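PDB 5F1S: polymeric Immunoglobulin Receptor, which binds polymeric immunoglobulins and probably carries them across mucosal epithelia, its ectodomain corresponding to secretory component. Local coordinates for residues K184-R189 with I207-P212; K144-S149 with G192-A197; L114-S119 with V129-L134; V10-S15 with Y135-R140; L80-S85 with V110-S115. All coordinates share one frame; numbering follows the deposited sequence.

Contact 1 (K184-R189 with I207-P212); sequences KGLARR and ILVTPP
The turn between strands E and F of the second immunoglobulin domain closes here over the end of strand G, with Leu186, Ala187 and Arg188 wrapped round Val209. The valine is turned with CG1 anti to the backbone N (chi1 -176°), which spreads both methyls against the turn. CG1 of Val209 lies 3.9 Å from CB of Leu186 and 3.8 Å from CG of Arg188, while CG2 of Val209 abuts the carbonyl O of Ala187 at 3.4 Å. Deeper in, Leu186 CD2 reaches Ile207 CG2 at 4.0 Å, and the leucine also touches Val129 of strand 129-135.

At the outer end Arg188 bends at chi3 (-74°) and lays one guanidinium face over the two prolines. Pro212 CD is 3.2 Å from NH2 of Arg188, and Pro211 CA sits over the same face; NH2 also makes a salt bridge to Glu125. A water links the backbones, donating to Arg188 O at 3.2 Å and to Val209 O at 3.1 Å. Cut back to an alanine, the Val209 position would probably leave a gap between Leu186 and the arginine stem, removing the apolar wedge under the turn. The two segments therefore meet by apolar packing and a shared water, without a direct hydrogen bond, and the arginine's charge is met by Glu125 while its flat face rests on proline carbons.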
# COMPACT_ATOMS: atom_id res chain seq x y z
N LYS A 184 24.25 8.64 -0.69
CA LYS A 184 25.06 8.76 0.51
C LYS A 184 25.57 10.18 0.72
O LYS A 184 25.72 10.61 1.87
CB LYS A 184 26.23 7.78 0.44
CG LYS A 184 25.90 6.44 1.06
CD LYS A 184 26.49 5.27 0.27
CE LYS A 184 27.92 5.04 0.56
NZ LYS A 184 28.28 3.61 0.30
N GLY A 185 25.84 10.90 -0.36
CA GLY A 185 26.31 12.27 -0.21
C GLY A 185 25.94 13.13 -1.41
O GLY A 185 26.65 13.18 -2.41
N LEU A 186 24.81 13.81 -1.29
CA LEU A 186 24.20 14.48 -2.43
C LEU A 186 25.11 15.56 -3.00
O LEU A 186 25.72 16.33 -2.27
CB LEU A 186 22.87 15.11 -2.00
CG LEU A 186 21.75 14.11 -1.64
CD1 LEU A 186 20.66 14.80 -0.89
CD2 LEU A 186 21.15 13.41 -2.88
N ALA A 187 25.17 15.62 -4.32
CA ALA A 187 25.78 16.73 -5.04
C ALA A 187 24.69 17.43 -5.83
O ALA A 187 23.69 16.81 -6.21
CB ALA A 187 26.89 16.23 -5.97
N ARG A 188 24.86 18.73 -6.05
CA ARG A 188 23.76 19.46 -6.65
C ARG A 188 23.44 19.00 -8.04
O ARG A 188 22.29 19.11 -8.47
CB ARG A 188 24.01 20.97 -6.60
CG ARG A 188 23.17 21.58 -5.47
CD ARG A 188 23.49 22.98 -5.16
NE ARG A 188 24.76 23.11 -4.45
CZ ARG A 188 25.22 24.27 -4.00
NH1 ARG A 188 24.50 25.37 -4.18
NH2 ARG A 188 26.39 24.35 -3.39
N ARG A 189 24.41 18.42 -8.75
CA ARG A 189 24.09 17.84 -10.05
C ARG A 189 23.17 16.62 -9.94
O ARG A 189 22.61 16.22 -10.96
CB ARG A 189 25.36 17.44 -10.80
CG ARG A 189 26.10 16.27 -10.19
CD ARG A 189 27.43 15.93 -10.92
NE ARG A 189 28.12 14.88 -10.17
CZ ARG A 189 28.88 15.09 -9.10
NH1 ARG A 189 29.09 16.33 -8.66
NH2 ARG A 189 29.44 14.07 -8.46
N ILE A 207 14.54 13.91 -6.99
CA ILE A 207 15.49 14.28 -5.94
C ILE A 207 15.79 15.76 -6.11
O ILE A 207 16.24 16.19 -7.18
CB ILE A 207 16.79 13.47 -6.03
CG1 ILE A 207 16.52 11.95 -5.95
CG2 ILE A 207 17.78 13.89 -4.92
CD1 ILE A 207 15.87 11.53 -4.65
N LEU A 208 15.57 16.54 -5.06
CA LEU A 208 15.96 17.95 -5.06
C LEU A 208 17.10 18.14 -4.09
O LEU A 208 16.91 17.96 -2.89
CB LEU A 208 14.78 18.82 -4.66
CG LEU A 208 15.11 20.31 -4.57
CD1 LEU A 208 15.55 20.83 -5.90
CD2 LEU A 208 13.88 21.03 -4.07
N VAL A 209 18.26 18.56 -4.59
CA VAL A 209 19.41 18.83 -3.75
C VAL A 209 19.44 20.34 -3.53
O VAL A 209 19.48 21.11 -4.49
CB VAL A 209 20.72 18.35 -4.39
CG1 VAL A 209 21.91 18.56 -3.45
CG2 VAL A 209 20.62 16.85 -4.75
N THR A 210 19.43 20.75 -2.28
CA THR A 210 19.39 22.15 -1.95
C THR A 210 20.76 22.61 -1.51
O THR A 210 21.66 21.79 -1.28
CB THR A 210 18.34 22.40 -0.88
OG1 THR A 210 18.74 21.72 0.32
CG2 THR A 210 16.97 21.89 -1.36
N PRO A 211 20.99 23.91 -1.41
CA PRO A 211 22.35 24.40 -1.12
C PRO A 211 22.80 24.00 0.26
O PRO A 211 21.99 23.93 1.21
CB PRO A 211 22.22 25.93 -1.24
CG PRO A 211 21.01 26.15 -2.13
CD PRO A 211 20.08 24.99 -1.84
N PRO A 212 24.09 23.78 0.46
CA PRO A 212 24.59 23.56 1.82
C PRO A 212 24.35 24.81 2.66
O PRO A 212 24.44 25.94 2.15
CB PRO A 212 26.08 23.29 1.60
CG PRO A 212 26.39 24.04 0.36
CD PRO A 212 25.18 24.05 -0.49
O HOH W 1 20.25 21.40 -7.44

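Contact 2 (K144-S149 with G192-A197); sequences KRWCRS and GWYWCA
Strands 144-148 and 192-197 run antiparallel, their axes 4.6 Å apart at 158°, and form the C and F strands of a V-set immunoglobulin sandwich. Arg145 and Ala197 make one hydrogen-bonded pair and Cys147 and Trp195 another; Ser149 N also bonds to Trp193 O. Trp146, Tyr194 and Cys196 face the core, where Cys196 forms the intersheet disulfide with Cys133. With CG of Trp146 anti to its own N (chi1 172°), the indole lies flat along Tyr194, planes 6° apart but slid so that the rings barely overlap. Trp146 CZ2 comes 3.3 Å from Tyr194 CG, and Tyr194 CB sits over the six-membered ring of Trp146, 3.7 Å from its centroid. Cys196 SG stands at the indole's edge. The Tyr194 hydroxyl bonds to Asp190 O, a tyrosine corner. Arg145, Cys147, Trp195 and Ala197 occupy the other face, where Cys147 is bonded to Cys155. Arg145 NH1 bonds to Gly199 O there, and Ala197 CB is centred over the guanidinium, 3.5 Å from Arg145 CZ.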
# COMPACT_ATOMS: atom_id res chain seq x y z
N LYS A 144 16.45 -5.43 -8.83
CA LYS A 144 15.90 -4.09 -8.66
C LYS A 144 16.90 -3.07 -9.20
O LYS A 144 18.11 -3.27 -9.11
CB LYS A 144 15.63 -3.82 -7.19
CG LYS A 144 14.79 -4.92 -6.51
CD LYS A 144 13.54 -5.20 -7.28
CE LYS A 144 12.60 -6.09 -6.52
NZ LYS A 144 13.15 -7.44 -6.09
N ARG A 145 16.39 -1.94 -9.72
CA ARG A 145 17.30 -0.94 -10.26
C ARG A 145 16.90 0.48 -9.90
O ARG A 145 15.74 0.77 -9.61
CB ARG A 145 17.45 -1.05 -11.78
CG ARG A 145 16.32 -1.43 -12.56
CD ARG A 145 16.77 -1.84 -14.00
NE ARG A 145 15.80 -1.28 -14.92
CZ ARG A 145 14.63 -1.84 -15.19
NH1 ARG A 145 14.30 -2.99 -14.64
NH2 ARG A 145 13.78 -1.25 -16.03
N TRP A 146 17.92 1.33 -9.85
CA TRP A 146 17.80 2.76 -9.64
C TRP A 146 18.47 3.44 -10.83
O TRP A 146 19.66 3.19 -11.08
CB TRP A 146 18.44 3.15 -8.33
CG TRP A 146 18.57 4.61 -8.05
CD1 TRP A 146 19.71 5.36 -8.09
CD2 TRP A 146 17.52 5.50 -7.64
NE1 TRP A 146 19.42 6.68 -7.71
CE2 TRP A 146 18.08 6.78 -7.46
CE3 TRP A 146 16.15 5.33 -7.42
CZ2 TRP A 146 17.33 7.90 -7.04
CZ3 TRP A 146 15.39 6.45 -7.01
CH2 TRP A 146 15.99 7.70 -6.83
N CYS A 147 17.71 4.23 -11.59
CA CYS A 147 18.16 4.79 -12.84
C CYS A 147 17.87 6.28 -12.87
O CYS A 147 16.84 6.75 -12.37
CB CYS A 147 17.46 4.13 -14.06
SG CYS A 147 17.36 2.27 -13.91
N ARG A 148 18.76 7.03 -13.51
CA ARG A 148 18.48 8.44 -13.76
C ARG A 148 17.65 8.55 -15.04
O ARG A 148 17.97 7.94 -16.05
CB ARG A 148 19.78 9.25 -13.89
CG ARG A 148 19.50 10.78 -14.00
CD ARG A 148 20.67 11.64 -13.59
NE ARG A 148 20.43 13.02 -14.01
CZ ARG A 148 20.05 14.00 -13.20
NH1 ARG A 148 19.87 13.77 -11.92
NH2 ARG A 148 19.84 15.21 -13.67
N SER A 149 16.56 9.34 -14.99
CA SER A 149 15.69 9.49 -16.13
C SER A 149 16.45 10.02 -17.35
O SER A 149 17.24 10.97 -17.26
CB SER A 149 14.53 10.44 -15.77
OG SER A 149 13.63 10.58 -16.85
N GLY A 192 17.04 15.97 -9.91
CA GLY A 192 16.27 15.59 -11.07
C GLY A 192 15.44 14.33 -10.86
O GLY A 192 15.24 13.84 -9.73
N TRP A 193 14.96 13.81 -11.98
CA TRP A 193 14.09 12.66 -12.01
C TRP A 193 14.86 11.35 -12.14
O TRP A 193 15.82 11.25 -12.93
CB TRP A 193 13.12 12.77 -13.18
CG TRP A 193 12.00 13.74 -12.94
CD1 TRP A 193 11.85 15.00 -13.47
CD2 TRP A 193 10.86 13.52 -12.10
NE1 TRP A 193 10.69 15.57 -13.00
CE2 TRP A 193 10.06 14.69 -12.16
CE3 TRP A 193 10.43 12.45 -11.30
CZ2 TRP A 193 8.85 14.80 -11.46
CZ3 TRP A 193 9.24 12.57 -10.60
CH2 TRP A 193 8.46 13.75 -10.70
N TYR A 194 14.37 10.35 -11.42
CA TYR A 194 14.93 9.01 -11.34
C TYR A 194 13.81 7.99 -11.44
O TYR A 194 12.63 8.31 -11.31
CB TYR A 194 15.66 8.77 -10.02
CG TYR A 194 16.90 9.62 -9.87
CD1 TYR A 194 18.16 9.09 -10.18
CD2 TYR A 194 16.81 10.97 -9.46
CE1 TYR A 194 19.29 9.86 -10.08
CE2 TYR A 194 17.94 11.76 -9.36
CZ TYR A 194 19.19 11.19 -9.66
OH TYR A 194 20.34 11.91 -9.57
N TRP A 195 14.21 6.72 -11.56
CA TRP A 195 13.29 5.61 -11.57
C TRP A 195 13.71 4.57 -10.54
O TRP A 195 14.90 4.23 -10.48
CB TRP A 195 13.26 4.92 -12.93
CG TRP A 195 12.83 5.69 -14.10
CD1 TRP A 195 13.63 6.12 -15.11
CD2 TRP A 195 11.51 6.12 -14.41
NE1 TRP A 195 12.87 6.78 -16.06
CE2 TRP A 195 11.57 6.76 -15.67
CE3 TRP A 195 10.28 5.99 -13.78
CZ2 TRP A 195 10.46 7.32 -16.27
CZ3 TRP A 195 9.14 6.53 -14.43
CH2 TRP A 195 9.25 7.16 -15.65
N CYS A 196 12.74 4.09 -9.75
CA CYS A 196 12.79 2.78 -9.11
C CYS A 196 12.21 1.81 -10.12
O CYS A 196 11.13 2.06 -10.64
CB CYS A 196 11.94 2.71 -7.82
SG CYS A 196 12.39 3.75 -6.49
N ALA A 197 12.88 0.68 -10.39
CA ALA A 197 12.34 -0.17 -11.44
C ALA A 197 12.65 -1.63 -11.14
O ALA A 197 13.57 -1.95 -10.39
CB ALA A 197 12.87 0.14 -12.86

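Contact 3 (L114-S119 with V129-L134); sequences LSVVNS and VTVQCL
Ser115 and Leu134 form the close end of an antiparallel pairing between edge strand 114-116 and strand 129-134 in the second immunoglobulin domain, an A-to-B strand pair. Two backbone bonds hold them, Ser115 N to Leu134 O at 2.9 Å and Leu134 N to Ser115 O at 2.8 Å, and the Ser115 hydroxyl OG rests against CB of Leu134 at 3.5 Å. On the inner face Val116 sends CG2, anti to its backbone N (chi1 63° for CG1), to CG1 of Val131 at 4.0 Å. Both valines also touch Val205 of strand 201-210, and the neighbouring Cys133 is tied to Cys196 by the core disulfide.

Beyond Val116 the pairing opens toward the exposed side. Val117 N still reaches Gln132 O, nearly straight at 171° but long at 3.3 Å, while CG2 of Val117 merely brushes Gln132 CB and Leu134 CD1. One residue further a water takes over from direct pairing, accepting from Asn118 N at 3.1 Å and from Gln132 N at 3.2 Å.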
# COMPACT_ATOMS: atom_id res chain seq x y z
N LEU A 114 5.11 -1.18 -8.93
CA LEU A 114 5.94 -0.51 -7.95
C LEU A 114 5.27 0.77 -7.50
O LEU A 114 4.48 1.36 -8.25
CB LEU A 114 7.36 -0.16 -8.46
CG LEU A 114 8.28 -1.38 -8.62
CD1 LEU A 114 7.98 -2.07 -9.91
CD2 LEU A 114 9.72 -0.91 -8.57
N SER A 115 5.59 1.19 -6.28
CA SER A 115 5.16 2.51 -5.80
C SER A 115 6.26 3.10 -4.93
O SER A 115 7.25 2.44 -4.61
CB SER A 115 3.86 2.43 -5.00
OG SER A 115 4.11 1.77 -3.78
N VAL A 116 6.10 4.34 -4.53
CA VAL A 116 7.14 4.96 -3.73
C VAL A 116 6.49 5.68 -2.57
O VAL A 116 5.42 6.27 -2.73
CB VAL A 116 8.02 5.88 -4.59
CG1 VAL A 116 7.21 7.04 -5.16
CG2 VAL A 116 9.20 6.36 -3.82
N VAL A 117 7.12 5.58 -1.40
CA VAL A 117 6.59 6.22 -0.21
C VAL A 117 6.50 7.72 -0.44
O VAL A 117 5.42 8.32 -0.39
CB VAL A 117 7.44 5.89 1.03
CG1 VAL A 117 6.99 6.73 2.22
CG2 VAL A 117 7.39 4.36 1.40
N ASN A 118 7.63 8.35 -0.78
CA ASN A 118 7.63 9.78 -1.08
C ASN A 118 8.27 9.97 -2.45
O ASN A 118 9.46 9.69 -2.61
CB ASN A 118 8.40 10.55 0.00
CG ASN A 118 8.33 12.07 -0.18
OD1 ASN A 118 7.47 12.60 -0.91
ND2 ASN A 118 9.25 12.78 0.50
N SER A 119 7.50 10.46 -3.42
CA SER A 119 8.06 10.61 -4.77
C SER A 119 8.83 11.91 -4.99
O SER A 119 9.35 12.15 -6.09
CB SER A 119 6.94 10.50 -5.81
OG SER A 119 6.13 11.65 -5.74
N VAL A 129 20.18 10.92 1.78
CA VAL A 129 18.74 10.70 1.76
C VAL A 129 18.48 9.26 1.33
O VAL A 129 19.32 8.62 0.70
CB VAL A 129 17.99 11.68 0.84
CG1 VAL A 129 18.13 13.07 1.40
CG2 VAL A 129 18.52 11.63 -0.58
N THR A 130 17.30 8.78 1.69
CA THR A 130 16.86 7.43 1.33
C THR A 130 15.51 7.49 0.64
O THR A 130 14.64 8.27 1.01
CB THR A 130 16.77 6.54 2.52
OG1 THR A 130 15.80 7.07 3.41
CG2 THR A 130 18.15 6.44 3.16
N VAL A 131 15.40 6.70 -0.40
CA VAL A 131 14.18 6.51 -1.18
C VAL A 131 13.71 5.10 -0.88
O VAL A 131 14.50 4.16 -0.95
CB VAL A 131 14.46 6.66 -2.68
CG1 VAL A 131 13.22 6.39 -3.51
CG2 VAL A 131 15.05 8.04 -3.02
N GLN A 132 12.43 4.95 -0.57
CA GLN A 132 11.89 3.62 -0.28
C GLN A 132 10.96 3.22 -1.41
O GLN A 132 9.86 3.77 -1.55
CB GLN A 132 11.17 3.54 1.05
CG GLN A 132 10.94 2.02 1.38
CD GLN A 132 10.53 1.75 2.81
OE1 GLN A 132 10.56 2.64 3.66
NE2 GLN A 132 10.16 0.51 3.08
N CYS A 133 11.41 2.28 -2.23
CA CYS A 133 10.65 1.79 -3.35
C CYS A 133 9.92 0.52 -2.94
O CYS A 133 10.55 -0.45 -2.51
CB CYS A 133 11.55 1.47 -4.54
SG CYS A 133 12.94 2.64 -4.94
N LEU A 134 8.62 0.52 -3.10
CA LEU A 134 7.78 -0.62 -2.76
C LEU A 134 7.44 -1.42 -4.00
O LEU A 134 7.32 -0.88 -5.09
CB LEU A 134 6.49 -0.16 -2.10
CG LEU A 134 6.69 0.88 -0.99
CD1 LEU A 134 5.29 1.31 -0.52
CD2 LEU A 134 7.44 0.27 0.16
O HOH W 2 10.64 7.64 -0.91

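Contact 4 (V10-S15 with Y135-R140); sequences VLEGRS and YSQGYR
Leu11 meets Tyr135 and Ser136 where strand 8-11 of the first immunoglobulin domain ends against the B-C loop of the second. Its CD1 lies 3.8 Å from Tyr135 N. Glu12 O then accepts from Gln137 N at 3.0 Å, a bent bond whose donor stands well above the carbonyl plane. The extended Glu12 side chain stacks its carboxylate on the Gln137 amide with planes 17° apart and CD 3.3 Å from Gln137 NE2, which also bonds to Gln81 OE1. OE1 of Glu12 bonds to Gln112 and OE2 to Lys82 N, while a water joins OE1 to Gly138 N and to Ser136 OG, itself bonded to Gly113 N. Gly13 takes the positive phi (103°) of the third position of a type II turn and brings CA within 3.4 Å of Gln137 OE1. Arg14 bends at chi2 (-65°) so that NH1 donates in the guanidinium plane to Tyr135 O at 2.9 Å, and NH2 reaches Lys177 O. A leucine at Arg14 would probably leave the Tyr135 and Lys177 carbonyls without these donors and hold the turn less firmly to the second domain. Within this contact polar groups predominate, with Leu11 packed on Leu134 beside them, and should restrict the domains' relative orientation.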
# COMPACT_ATOMS: atom_id res chain seq x y z
N VAL A 10 -3.72 -0.92 -3.29
CA VAL A 10 -2.73 -1.63 -2.51
C VAL A 10 -1.94 -2.53 -3.45
O VAL A 10 -2.53 -3.17 -4.33
CB VAL A 10 -3.42 -2.43 -1.40
CG1 VAL A 10 -4.39 -3.43 -2.00
CG2 VAL A 10 -2.42 -3.15 -0.56
N LEU A 11 -0.64 -2.64 -3.22
CA LEU A 11 0.17 -3.56 -4.02
C LEU A 11 -0.12 -5.03 -3.70
O LEU A 11 -0.28 -5.42 -2.53
CB LEU A 11 1.65 -3.30 -3.76
CG LEU A 11 2.21 -1.96 -4.20
CD1 LEU A 11 3.59 -1.72 -3.64
CD2 LEU A 11 2.25 -1.92 -5.67
N GLU A 12 -0.15 -5.86 -4.74
CA GLU A 12 -0.44 -7.28 -4.57
C GLU A 12 0.50 -7.91 -3.56
O GLU A 12 1.71 -7.68 -3.58
CB GLU A 12 -0.32 -8.01 -5.91
CG GLU A 12 -0.91 -9.39 -5.91
CD GLU A 12 -0.87 -10.06 -7.29
OE1 GLU A 12 0.17 -9.90 -7.98
OE2 GLU A 12 -1.85 -10.75 -7.66
N GLY A 13 -0.08 -8.67 -2.63
CA GLY A 13 0.67 -9.27 -1.56
C GLY A 13 0.55 -8.58 -0.21
O GLY A 13 0.83 -9.21 0.80
N ARG A 14 0.19 -7.31 -0.18
CA ARG A 14 0.05 -6.56 1.04
C ARG A 14 -1.33 -6.80 1.67
O ARG A 14 -2.22 -7.43 1.10
CB ARG A 14 0.21 -5.06 0.79
CG ARG A 14 1.57 -4.51 0.21
CD ARG A 14 2.69 -4.71 1.12
NE ARG A 14 3.78 -3.70 0.97
CZ ARG A 14 4.65 -3.67 -0.05
NH1 ARG A 14 4.56 -4.50 -1.08
NH2 ARG A 14 5.63 -2.80 -0.05
N SER A 15 -1.46 -6.31 2.89
CA SER A 15 -2.67 -6.47 3.69
C SER A 15 -3.35 -5.12 3.80
O SER A 15 -2.70 -4.08 3.67
CB SER A 15 -2.31 -6.97 5.09
OG SER A 15 -1.76 -8.26 4.98
N TYR A 135 7.26 -2.74 -3.83
CA TYR A 135 6.89 -3.52 -4.99
C TYR A 135 5.97 -4.68 -4.63
O TYR A 135 5.95 -5.13 -3.49
CB TYR A 135 8.13 -4.05 -5.73
CG TYR A 135 9.01 -4.91 -4.91
CD1 TYR A 135 8.73 -6.26 -4.73
CD2 TYR A 135 10.13 -4.40 -4.32
CE1 TYR A 135 9.56 -7.06 -3.99
CE2 TYR A 135 10.97 -5.20 -3.56
CZ TYR A 135 10.68 -6.54 -3.42
OH TYR A 135 11.52 -7.33 -2.67
N SER A 136 5.17 -5.09 -5.60
CA SER A 136 4.18 -6.15 -5.42
C SER A 136 4.84 -7.52 -5.54
O SER A 136 5.99 -7.67 -5.99
CB SER A 136 3.05 -6.03 -6.42
OG SER A 136 3.51 -6.21 -7.75
N GLN A 137 4.06 -8.54 -5.17
CA GLN A 137 4.64 -9.85 -4.86
C GLN A 137 5.35 -10.46 -6.05
O GLN A 137 6.31 -11.23 -5.87
CB GLN A 137 3.58 -10.86 -4.37
CG GLN A 137 2.57 -11.16 -5.42
CD GLN A 137 1.37 -11.95 -4.92
OE1 GLN A 137 1.03 -11.91 -3.74
NE2 GLN A 137 0.69 -12.64 -5.85
N GLY A 138 4.91 -10.15 -7.25
CA GLY A 138 5.50 -10.76 -8.41
C GLY A 138 6.89 -10.29 -8.73
O GLY A 138 7.50 -10.84 -9.66
N TYR A 139 7.40 -9.26 -8.05
CA TYR A 139 8.73 -8.73 -8.31
C TYR A 139 9.76 -9.17 -7.28
O TYR A 139 10.90 -8.68 -7.30
CB TYR A 139 8.67 -7.20 -8.42
CG TYR A 139 7.87 -6.80 -9.65
CD1 TYR A 139 8.43 -6.87 -10.90
CD2 TYR A 139 6.53 -6.42 -9.57
CE1 TYR A 139 7.72 -6.56 -12.04
CE2 TYR A 139 5.81 -6.11 -10.69
CZ TYR A 139 6.42 -6.17 -11.94
OH TYR A 139 5.73 -5.88 -13.08
N ARG A 140 9.40 -10.08 -6.38
CA ARG A 140 10.33 -10.45 -5.31
C ARG A 140 11.67 -10.94 -5.85
O ARG A 140 12.73 -10.61 -5.29
CB ARG A 140 9.68 -11.50 -4.41
CG ARG A 140 8.68 -10.88 -3.45
CD ARG A 140 7.80 -11.87 -2.76
NE ARG A 140 6.90 -11.17 -1.85
CZ ARG A 140 5.74 -11.65 -1.42
NH1 ARG A 140 5.31 -12.85 -1.84
NH2 ARG A 140 5.00 -10.91 -0.61
O HOH W 3 2.65 -8.69 -8.45
O HOH W 4 1.71 -12.62 -8.76
O HOH W 5 4.07 -8.46 1.20
O HOH W 6 2.89 -11.34 1.13

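Contact 5 (L80-S85 with V110-S115); sequences LQKEDS and VIQGLS
Apolar packing centres on Val110, near the end of strand G in the first immunoglobulin domain, which fits into the E-F turn formed by residues 80-85. Its CG2 lies 4.0 Å from Leu80 CB, and CB of Val110 is in van der Waals contact with the carbonyl O of Gln81 at 3.5 Å.

Hydrogen bonds fix the same turn. Val110 N donates to Ser85 OG at 2.9 Å and 164°, and that hydroxyl in turn donates to Lys82 O, also at 2.9 Å. With OG anti to its carbonyl carbon (chi1 -63°), Ser85 stands between these two partners. Within the turn Gln81 N donates to Asp84 OD2 at 2.8 Å while Asp84 N returns a bond to Gln81 O, and Asp84 O accepts from the Tyr88 hydroxyl, as in a tyrosine corner.

Solvent-mediated contact lies at the rim. The fully extended Lys82 crosses Gln112 at about a right angle, and a water spans NZ of Lys82 and OE1 of Gln112, 2.7 Å from each; Gln112 has Glu12 as its other partner. One hydroxyl, used as both acceptor and donor, thus ties strand to turn, whereas the lysine charge stays at the surface, met across the contact through water.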
# COMPACT_ATOMS: atom_id res chain seq x y z
N LEU A 80 -3.37 -9.78 -0.31
CA LEU A 80 -4.35 -9.51 -1.34
C LEU A 80 -3.81 -9.85 -2.72
O LEU A 80 -2.67 -9.50 -3.05
CB LEU A 80 -4.77 -8.05 -1.31
CG LEU A 80 -5.74 -7.75 -0.17
CD1 LEU A 80 -5.81 -6.25 0.06
CD2 LEU A 80 -7.15 -8.28 -0.51
N GLN A 81 -4.65 -10.46 -3.54
CA GLN A 81 -4.32 -10.84 -4.91
C GLN A 81 -5.04 -9.93 -5.89
O GLN A 81 -6.08 -9.34 -5.60
CB GLN A 81 -4.70 -12.30 -5.14
CG GLN A 81 -4.00 -13.25 -4.18
CD GLN A 81 -2.51 -13.19 -4.30
OE1 GLN A 81 -1.95 -13.65 -5.29
NE2 GLN A 81 -1.85 -12.65 -3.29
N LYS A 82 -4.52 -9.85 -7.12
CA LYS A 82 -5.15 -8.96 -8.08
C LYS A 82 -6.63 -9.31 -8.25
O LYS A 82 -7.48 -8.42 -8.40
CB LYS A 82 -4.43 -9.04 -9.42
CG LYS A 82 -4.98 -8.01 -10.40
CD LYS A 82 -4.23 -7.95 -11.71
CE LYS A 82 -4.88 -6.85 -12.60
NZ LYS A 82 -4.21 -6.74 -13.92
N GLU A 83 -6.95 -10.59 -8.23
CA GLU A 83 -8.34 -10.99 -8.42
C GLU A 83 -9.22 -10.62 -7.22
O GLU A 83 -10.46 -10.70 -7.33
CB GLU A 83 -8.39 -12.49 -8.70
CG GLU A 83 -7.84 -13.38 -7.61
CD GLU A 83 -6.34 -13.75 -7.78
OE1 GLU A 83 -5.56 -13.02 -8.48
OE2 GLU A 83 -5.96 -14.80 -7.18
N ASP A 84 -8.62 -10.20 -6.09
CA ASP A 84 -9.40 -9.66 -4.96
C ASP A 84 -9.90 -8.24 -5.19
O ASP A 84 -10.72 -7.72 -4.40
CB ASP A 84 -8.56 -9.72 -3.66
CG ASP A 84 -8.26 -11.12 -3.23
OD1 ASP A 84 -9.20 -11.95 -3.30
OD2 ASP A 84 -7.13 -11.41 -2.77
N SER A 85 -9.49 -7.59 -6.28
CA SER A 85 -9.96 -6.23 -6.57
C SER A 85 -11.47 -6.16 -6.73
O SER A 85 -12.08 -7.06 -7.32
CB SER A 85 -9.33 -5.73 -7.86
OG SER A 85 -7.95 -5.64 -7.76
N VAL A 110 -6.23 -3.83 -6.28
CA VAL A 110 -5.00 -4.53 -5.95
C VAL A 110 -4.12 -4.48 -7.18
O VAL A 110 -4.47 -5.03 -8.23
CB VAL A 110 -5.26 -5.97 -5.51
CG1 VAL A 110 -3.94 -6.61 -5.05
CG2 VAL A 110 -6.23 -6.01 -4.37
N ILE A 111 -2.96 -3.85 -7.06
CA ILE A 111 -2.17 -3.49 -8.23
C ILE A 111 -0.87 -4.27 -8.27
O ILE A 111 -0.25 -4.59 -7.25
CB ILE A 111 -1.91 -1.98 -8.28
CG1 ILE A 111 -1.24 -1.50 -7.05
CG2 ILE A 111 -3.25 -1.23 -8.40
CD1 ILE A 111 -1.00 0.05 -7.07
N GLN A 112 -0.40 -4.48 -9.49
CA GLN A 112 0.90 -5.10 -9.72
C GLN A 112 1.87 -4.05 -10.26
O GLN A 112 1.53 -3.33 -11.20
CB GLN A 112 0.76 -6.25 -10.70
CG GLN A 112 -0.25 -7.31 -10.24
CD GLN A 112 -0.44 -8.41 -11.25
OE1 GLN A 112 -0.59 -8.15 -12.45
NE2 GLN A 112 -0.46 -9.64 -10.78
N GLY A 113 3.03 -3.98 -9.65
CA GLY A 113 4.07 -3.06 -10.02
C GLY A 113 4.76 -2.47 -8.82
O GLY A 113 4.99 -3.15 -7.80
N LEU A 114 5.11 -1.18 -8.93
CA LEU A 114 5.94 -0.51 -7.95
C LEU A 114 5.27 0.77 -7.50
O LEU A 114 4.48 1.36 -8.25
CB LEU A 114 7.36 -0.16 -8.46
CG LEU A 114 8.28 -1.38 -8.62
CD1 LEU A 114 7.98 -2.07 -9.91
CD2 LEU A 114 9.72 -0.91 -8.57
N SER A 115 5.59 1.19 -6.28
CA SER A 115 5.16 2.51 -5.80
C SER A 115 6.26 3.10 -4.93
O SER A 115 7.25 2.44 -4.61
CB SER A 115 3.86 2.43 -5.00
OG SER A 115 4.11 1.77 -3.78
O HOH W 7 -1.68 -5.96 -13.51

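Contacts 1 and 5 are equivalent places in the two domains: each sets a valine of strand G into the E-F turn. In both a hydroxyl meets the valine N-H, Ser85 in contact 5 and Thr191, just beyond the segment, in contact 1, where a water also joins the segments. Contact 2 reaches the sandwich core through Trp146, Tyr194 and Cys196, joined to contact 3 by the Cys133–Cys196 disulfide; contact 3 lies at a sheet edge and soon gives way to solvent. Contact 4 alone bridges the two domains and relies on polar groups. Its centre is about 7 Å from that of contact 5, with which it shares a hydrogen-bond network, while residues 114-115 carry the chain from contact 5 into contact 3.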